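BB_2cx5_001 (Thermus thermophilus, PDB 3RI0) is a computationally designed epitope scaffold, built on an aminoacyl-tRNA editing domain fold and intended to present a grafted linear HIV epitope as an immunogen. Local coordinates at residues 11-14 / 20-23; 24-29 / 37-42; 76-81 / 148-153. The protein carries 6 engineered substitutions. All coordinates share one frame; numbering follows the deposited sequence.

Contact 1 of 3, residues 11-14 / 20-23; sequences GALE and HLKV
A small buried apolar contact, Leu13 of helix 4-15 on Leu21 and Val23, closes the return from that helix to strand 23-25. Its evidence is the run of distances made by a single methyl. Leu13 CD1 is 3.8 Å from the carbonyl oxygen Leu21 O and 4.0 Å from Leu21 CB, and Val23 CG2 lies slightly farther off, at 4.2 Å from the same Leu13 CD1. The torsions explain why this branch does the touching: CG sits beside the backbone N (chi1 -73°) and CD1 then continues anti to CA (chi2 174°), making it the far end of an extended arm. The side chains of Leu13 and Leu21 meet at about a right angle, and on Leu21 it is CB and the carbonyl oxygen, not the branches, that Leu13 CD1 touches. Leu21 CG instead lies 4.1 Å above the plane of the His20 ring, over the centre. The carbonyl under the methyl is not left without a polar partner, because Gln10 NE2 bonds Leu21 O while Gln10 OE1 accepts from Val23 N. That amide, one turn earlier on the helix, fixes the returning chain by both of its ends. Glu14 OE2 and Lys22 NZ are opposite in charge but stay 5.4 Å apart, so they make no salt bridge, and any attraction is probably weak and long-range. Beyond the contact, Leu13 reaches Leu146 and Phe136, and Leu21 reaches Leu146 and Ala138, placing the return over helix 140-147 and strand 134-138, while Val23 tucks against Ala6 and Val9 of helix 4-15.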
loop_
_atom_site.group_PDB
_atom_site.type_symbol
_atom_site.label_atom_id
_atom_site.label_comp_id
_atom_site.label_asym_id
_atom_site.label_seq_id
_atom_site.Cartn_x
_atom_site.Cartn_y
_atom_site.Cartn_z
ATOM N N GLY A 11 -9.342 -9.394 8.525
ATOM C CA GLY A 11 -10.132 -8.911 9.650
ATOM C C GLY A 11 -10.233 -7.400 9.623
ATOM O O GLY A 11 -11.277 -6.819 9.961
ATOM N N ALA A 12 -9.146 -6.754 9.217
ATOM C CA ALA A 12 -9.110 -5.291 9.131
ATOM C C ALA A 12 -10.092 -4.808 8.065
ATOM O O ALA A 12 -10.798 -3.825 8.275
ATOM C CB ALA A 12 -7.688 -4.809 8.792
ATOM N N LEU A 13 -10.139 -5.498 6.926
ATOM C CA LEU A 13 -11.052 -5.112 5.861
ATOM C C LEU A 13 -12.503 -5.239 6.311
ATOM O O LEU A 13 -13.315 -4.368 6.019
ATOM C CB LEU A 13 -10.814 -5.948 4.598
ATOM C CG LEU A 13 -9.541 -5.619 3.812
ATOM C CD1 LEU A 13 -9.369 -6.618 2.672
ATOM C CD2 LEU A 13 -9.606 -4.187 3.264
ATOM N N GLU A 14 -12.821 -6.310 7.033
ATOM C CA GLU A 14 -14.184 -6.504 7.522
ATOM C C GLU A 14 -14.562 -5.465 8.588
ATOM O O GLU A 14 -15.667 -4.915 8.568
ATOM C CB GLU A 14 -14.345 -7.921 8.082
ATOM C CG GLU A 14 -14.061 -9.004 7.046
ATOM C CD GLU A 14 -13.929 -10.394 7.648
ATOM O OE1 GLU A 14 -13.486 -10.507 8.810
ATOM O OE2 GLU A 14 -14.247 -11.376 6.949
ATOM N N HIS A 20 -16.253 -7.514 1.679
ATOM C CA HIS A 20 -16.420 -8.209 0.409
ATOM C C HIS A 20 -15.102 -8.310 -0.357
ATOM O O HIS A 20 -15.014 -9.061 -1.318
ATOM C CB HIS A 20 -17.476 -7.523 -0.454
ATOM C CG HIS A 20 -17.103 -6.136 -0.880
ATOM N ND1 HIS A 20 -17.044 -5.077 0.000
ATOM C CD2 HIS A 20 -16.803 -5.630 -2.100
ATOM C CE1 HIS A 20 -16.730 -3.977 -0.660
ATOM N NE2 HIS A 20 -16.579 -4.283 -1.938
ATOM N N LEU A 21 -14.091 -7.551 0.065
ATOM C CA LEU A 21 -12.771 -7.621 -0.572
ATOM C C LEU A 21 -12.089 -8.801 0.118
ATOM O O LEU A 21 -12.107 -8.885 1.348
ATOM C CB LEU A 21 -11.975 -6.332 -0.327
ATOM C CG LEU A 21 -12.645 -5.046 -0.845
ATOM C CD1 LEU A 21 -11.799 -3.824 -0.483
ATOM C CD2 LEU A 21 -12.806 -5.131 -2.364
ATOM N N LYS A 22 -11.506 -9.707 -0.665
ATOM C CA LYS A 22 -10.874 -10.908 -0.121
ATOM C C LYS A 22 -9.363 -10.956 -0.275
ATOM O O LYS A 22 -8.835 -10.731 -1.369
ATOM C CB LYS A 22 -11.458 -12.160 -0.790
ATOM C CG LYS A 22 -12.982 -12.178 -0.878
ATOM C CD LYS A 22 -13.614 -12.055 0.495
ATOM C CE LYS A 22 -15.120 -12.216 0.428
ATOM N NZ LYS A 22 -15.745 -12.095 1.786
ATOM N N VAL A 23 -8.677 -11.262 0.824
ATOM C CA VAL A 23 -7.229 -11.379 0.796
ATOM C C VAL A 23 -6.915 -12.736 0.185
ATOM O O VAL A 23 -7.479 -13.759 0.582
ATOM C CB VAL A 23 -6.612 -11.300 2.200
ATOM C CG1 VAL A 23 -5.111 -11.571 2.112
ATOM C CG2 VAL A 23 -6.845 -9.930 2.786
#

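Contact 2 of 3, residues 24-29 / 37-42; sequences VELPAS and AQAVGA
Leu26 spreads its two methyls over the end of the helix 33-39, one on Ala39 and the other on Val40. Leu26 CD1 stands 3.9 Å from Ala39 CB, and Leu26 CD2 stands 4.0 Å from Val40 CG1; these two methyl pairs make up the apolar contact. The fork is aimed by its torsions, with CG beside the backbone N (chi1 -49°) and CD1 anti to CA, and Leu26 crosses the Val40 side chain at about a right angle. On the other side, Val40 CG1 is the branch anti to the carbonyl carbon, and it is this branch that meets Leu26. The backbones themselves remain well separated, since the nearest alpha carbons, Leu26 CA and Ala39 CA, are 7.3 Å apart. What presents Ala39 and Val40 is the helix ending, a Schellman motif in which Gly41 takes positive phi (72°). Its two defining bonds run from Ala42 N to Ala37 O at 2.8 Å and from Gly41 N to Gln38 O at 3.0 Å. The contact lies at the surface and buries 130 Å² in total, a modest patch. Strand 23-25 and its continuation are held to strand 134-138 and the chain just before it by backbone bonds of Val24 with Leu135 and of Leu26 with Arg133, while Val40 and Ala42 touch Trp126 of strand 125-128, so the helix end meets both the sheet, at Trp126, and the Leu26 methyls.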
loop_
_atom_site.group_PDB
_atom_site.type_symbol
_atom_site.label_atom_id
_atom_site.label_comp_id
_atom_site.label_asym_id
_atom_site.label_seq_id
_atom_site.Cartn_x
_atom_site.Cartn_y
_atom_site.Cartn_z
ATOM N N VAL A 24 -6.009 -12.724 -0.786
ATOM C CA VAL A 24 -5.605 -13.914 -1.521
ATOM C C VAL A 24 -4.145 -14.277 -1.259
ATOM O O VAL A 24 -3.285 -13.400 -1.140
ATOM C CB VAL A 24 -5.854 -13.672 -3.033
ATOM C CG1 VAL A 24 -4.956 -14.534 -3.870
ATOM C CG2 VAL A 24 -7.321 -13.933 -3.351
ATOM N N GLU A 25 -3.862 -15.572 -1.172
ATOM C CA GLU A 25 -2.507 -16.023 -0.883
ATOM C C GLU A 25 -1.853 -16.695 -2.080
ATOM O O GLU A 25 -2.368 -17.668 -2.623
ATOM C CB GLU A 25 -2.527 -16.984 0.305
ATOM C CG GLU A 25 -1.205 -17.097 1.030
ATOM C CD GLU A 25 -1.361 -16.941 2.531
ATOM O OE1 GLU A 25 -1.967 -17.838 3.155
ATOM O OE2 GLU A 25 -0.891 -15.921 3.084
ATOM N N LEU A 26 -0.710 -16.163 -2.483
ATOM C CA LEU A 26 0.034 -16.679 -3.616
ATOM C C LEU A 26 1.119 -17.667 -3.188
ATOM O O LEU A 26 1.533 -17.707 -2.025
ATOM C CB LEU A 26 0.656 -15.520 -4.390
ATOM C CG LEU A 26 -0.288 -14.364 -4.740
ATOM C CD1 LEU A 26 0.444 -13.385 -5.639
ATOM C CD2 LEU A 26 -1.549 -14.883 -5.423
ATOM N N PRO A 27 1.604 -18.480 -4.138
ATOM C CA PRO A 27 2.639 -19.486 -3.881
ATOM C C PRO A 27 3.892 -18.947 -3.210
ATOM O O PRO A 27 4.354 -17.865 -3.541
ATOM C CB PRO A 27 2.961 -20.022 -5.278
ATOM C CG PRO A 27 1.717 -19.767 -6.053
ATOM C CD PRO A 27 1.301 -18.409 -5.575
ATOM N N ALA A 28 4.426 -19.695 -2.253
ATOM C CA ALA A 28 5.671 -19.289 -1.631
ATOM C C ALA A 28 6.563 -19.431 -2.858
ATOM O O ALA A 28 6.615 -20.506 -3.456
ATOM C CB ALA A 28 6.071 -20.286 -0.547
ATOM N N SER A 29 7.220 -18.344 -3.251
ATOM C CA SER A 29 8.079 -18.287 -4.447
ATOM C C SER A 29 7.695 -16.939 -5.028
ATOM O O SER A 29 8.031 -16.584 -6.157
ATOM C CB SER A 29 7.684 -19.350 -5.479
ATOM O OG SER A 29 7.148 -18.737 -6.647
ATOM N N ALA A 37 1.895 -9.781 -9.694
ATOM C CA ALA A 37 1.012 -9.394 -10.790
ATOM C C ALA A 37 0.742 -10.508 -11.796
ATOM O O ALA A 37 -0.387 -10.683 -12.249
ATOM C CB ALA A 37 1.580 -8.172 -11.504
ATOM N N GLN A 38 1.779 -11.250 -12.162
ATOM C CA GLN A 38 1.619 -12.336 -13.125
ATOM C C GLN A 38 0.663 -13.393 -12.585
ATOM O O GLN A 38 -0.230 -13.844 -13.295
ATOM C CB GLN A 38 2.978 -12.974 -13.440
ATOM C CG GLN A 38 2.895 -14.187 -14.373
ATOM C CD GLN A 38 2.891 -13.825 -15.847
ATOM O OE1 GLN A 38 2.202 -12.897 -16.276
ATOM N NE2 GLN A 38 3.656 -14.574 -16.636
ATOM N N ALA A 39 0.855 -13.774 -11.324
ATOM C CA ALA A 39 0.024 -14.795 -10.677
ATOM C C ALA A 39 -1.473 -14.512 -10.743
ATOM O O ALA A 39 -2.275 -15.430 -10.878
ATOM C CB ALA A 39 0.446 -14.974 -9.226
ATOM N N VAL A 40 -1.852 -13.242 -10.657
ATOM C CA VAL A 40 -3.263 -12.864 -10.681
ATOM C C VAL A 40 -3.682 -12.254 -12.019
ATOM O O VAL A 40 -4.800 -11.763 -12.172
ATOM C CB VAL A 40 -3.588 -11.869 -9.529
ATOM C CG1 VAL A 40 -3.238 -12.500 -8.187
ATOM C CG2 VAL A 40 -2.812 -10.579 -9.700
ATOM N N GLY A 41 -2.769 -12.280 -12.983
ATOM C CA GLY A 41 -3.065 -11.761 -14.306
ATOM C C GLY A 41 -3.172 -10.258 -14.446
ATOM O O GLY A 41 -3.871 -9.784 -15.335
ATOM N N ALA A 42 -2.492 -9.499 -13.590
ATOM C CA ALA A 42 -2.547 -8.038 -13.675
ATOM C C ALA A 42 -1.228 -7.486 -14.202
ATOM O O ALA A 42 -0.245 -8.220 -14.323
ATOM C CB ALA A 42 -2.834 -7.447 -12.295
#

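Contact 3 of 3, residues 76-81 / 148-153; sequences ARLVGT and GAQVAD. Engineered in segment 76-81: Ala76 (natural residue Thr).
Leu78, in the last turn of helix 72-79, points across to strand 150-152, where it meets Gln150 and Ala152. Followed outward, its CB makes no close approach to the strand: the nearest atom there, Gln150 NE2, is 5.9 Å from Leu78 CB. CG is nearly equidistant from the two partners, at 4.6 Å from Gln150 NE2 and 4.8 Å from Ala152 CB when measured from Leu78 CG. The fork then divides them cleanly. Leu78 CD1 lies 3.8 Å from Ala152 CB, methyl against methyl, while Leu78 CD2 lies 3.5 Å from Gln150 NE2. CG is roughly anti to the backbone N (chi1 -151°), which carries both branches away from the helix toward the strand. Gln150 comes the other way with its chain extended, and the two side chains run antiparallel, each passing alongside the other; the CD2 methyl sits almost ahead of the amide's C-N bond, the angle CD-NE2 of Gln150 to Leu78 CD2 being near 157°. A water bridges the polar atoms weakly, donating to Leu78 O and accepting from Gln150 NE2. The strand itself is held by backbone bonds of Gln150 and Ala152 to strand 113-116 and Glu117 just after it, and Tyr114 touches both Leu78 and Gln150. Beside it, Asp153 OD2 forms a salt bridge with Lys74 NZ, a second tie between this chain and helix 72-79. The contact is thus divided in character: Ala152 offers a buried apolar surface, whereas exposed Gln150 sets its amide nitrogen against a methyl in van der Waals contact, its polar link to Leu78 O being the weak water bridge.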
loop_
_atom_site.group_PDB
_atom_site.type_symbol
_atom_site.label_atom_id
_atom_site.label_comp_id
_atom_site.label_asym_id
_atom_site.label_seq_id
_atom_site.Cartn_x
_atom_site.Cartn_y
_atom_site.Cartn_z
ATOM N N ALA A 76 7.536 15.578 -0.600
ATOM C CA ALA A 76 7.891 16.535 0.449
ATOM C C ALA A 76 7.243 17.918 0.318
ATOM O O ALA A 76 6.817 18.498 1.314
ATOM C CB ALA A 76 9.413 16.686 0.521
ATOM N N ARG A 77 7.173 18.457 -0.896
ATOM C CA ARG A 77 6.568 19.774 -1.084
ATOM C C ARG A 77 5.071 19.662 -0.851
ATOM O O ARG A 77 4.370 20.648 -0.611
ATOM C CB ARG A 77 6.829 20.295 -2.498
ATOM C CG ARG A 77 8.298 20.568 -2.804
ATOM C CD ARG A 77 8.459 21.281 -4.140
ATOM N NE ARG A 77 8.173 20.419 -5.286
ATOM C CZ ARG A 77 9.016 19.508 -5.760
ATOM N NH1 ARG A 77 10.203 19.335 -5.188
ATOM N NH2 ARG A 77 8.675 18.770 -6.805
ATOM N N LEU A 78 4.607 18.426 -0.919
ATOM C CA LEU A 78 3.209 18.081 -0.749
ATOM C C LEU A 78 2.918 17.933 0.745
ATOM O O LEU A 78 1.881 18.356 1.249
ATOM C CB LEU A 78 2.980 16.759 -1.477
ATOM C CG LEU A 78 1.648 16.371 -2.089
ATOM C CD1 LEU A 78 1.844 15.117 -2.929
ATOM C CD2 LEU A 78 0.645 16.143 -1.007
ATOM N N VAL A 79 3.863 17.327 1.445
ATOM C CA VAL A 79 3.761 17.089 2.873
ATOM C C VAL A 79 4.146 18.375 3.629
ATOM O O VAL A 79 3.582 18.689 4.685
ATOM C CB VAL A 79 4.677 15.883 3.251
ATOM C CG1 VAL A 79 5.808 16.313 4.153
ATOM C CG2 VAL A 79 3.849 14.797 3.875
ATOM N N GLY A 80 5.097 19.119 3.070
ATOM C CA GLY A 80 5.527 20.364 3.686
ATOM C C GLY A 80 6.690 20.241 4.657
ATOM O O GLY A 80 6.921 21.151 5.451
ATOM N N THR A 81 7.406 19.120 4.612
ATOM C CA THR A 81 8.547 18.908 5.497
ATOM C C THR A 81 9.450 17.863 4.869
ATOM O O THR A 81 9.015 17.118 3.997
ATOM C CB THR A 81 8.099 18.407 6.888
ATOM O OG1 THR A 81 9.140 18.652 7.840
ATOM C CG2 THR A 81 7.798 16.908 6.848
ATOM N N GLY A 148 -8.834 6.962 2.613
ATOM C CA GLY A 148 -9.140 8.375 2.764
ATOM C C GLY A 148 -7.966 9.146 2.184
ATOM O O GLY A 148 -7.659 10.270 2.591
ATOM N N ALA A 149 -7.298 8.521 1.218
ATOM C CA ALA A 149 -6.139 9.124 0.589
ATOM C C ALA A 149 -6.487 10.283 -0.339
ATOM O O ALA A 149 -7.575 10.349 -0.917
ATOM C CB ALA A 149 -5.364 8.068 -0.185
ATOM N N GLN A 150 -5.539 11.191 -0.477
ATOM C CA GLN A 150 -5.697 12.330 -1.348
ATOM C C GLN A 150 -4.995 11.935 -2.645
ATOM O O GLN A 150 -3.876 11.437 -2.621
ATOM C CB GLN A 150 -5.022 13.543 -0.723
ATOM C CG GLN A 150 -4.745 14.698 -1.662
ATOM C CD GLN A 150 -4.137 15.870 -0.921
ATOM O OE1 GLN A 150 -4.787 16.471 -0.061
ATOM N NE2 GLN A 150 -2.884 16.194 -1.232
ATOM N N VAL A 151 -5.676 12.112 -3.770
ATOM C CA VAL A 151 -5.116 11.802 -5.083
ATOM C C VAL A 151 -3.970 12.764 -5.332
ATOM O O VAL A 151 -4.070 13.948 -5.012
ATOM C CB VAL A 151 -6.176 11.970 -6.205
ATOM C CG1 VAL A 151 -5.504 12.020 -7.549
ATOM C CG2 VAL A 151 -7.167 10.826 -6.163
ATOM N N ALA A 152 -2.876 12.266 -5.900
ATOM C CA ALA A 152 -1.729 13.129 -6.150
ATOM C C ALA A 152 -0.749 12.645 -7.211
ATOM O O ALA A 152 -0.729 11.476 -7.597
ATOM C CB ALA A 152 -0.975 13.369 -4.844
ATOM N N ASP A 153 0.069 13.579 -7.675
ATOM C CA ASP A 153 1.094 13.299 -8.662
ATOM C C ASP A 153 2.332 13.016 -7.812
ATOM O O ASP A 153 2.889 13.931 -7.195
ATOM C CB ASP A 153 1.286 14.532 -9.553
ATOM C CG ASP A 153 2.600 14.516 -10.277
ATOM O OD1 ASP A 153 2.936 13.469 -10.872
ATOM O OD2 ASP A 153 3.299 15.547 -10.252
HETATM O O HOH W 1 -1.484 17.756 1.561
#

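How the contacts relate
The three contacts follow one another in series along the chain. Contact 1 adjoins contact 2 in sequence, since residue 23 ends one segment and residue 24 begins the next; their centres nevertheless lie 18 Å apart, and they are otherwise not in touch. Contact 3 lies across the chain's centre from both, its centre 26 Å from that of contact 1 and 30 Å from that of contact 2. The mixed sheet links contacts 2 and 3, through strands 23-25 and 150-152 respectively, although their nearest atoms stay about 20 Å apart. A bound glycerol, probably from the crystallisation liquor, lies near contact 3, about 4 Å from the Gln150 side chain.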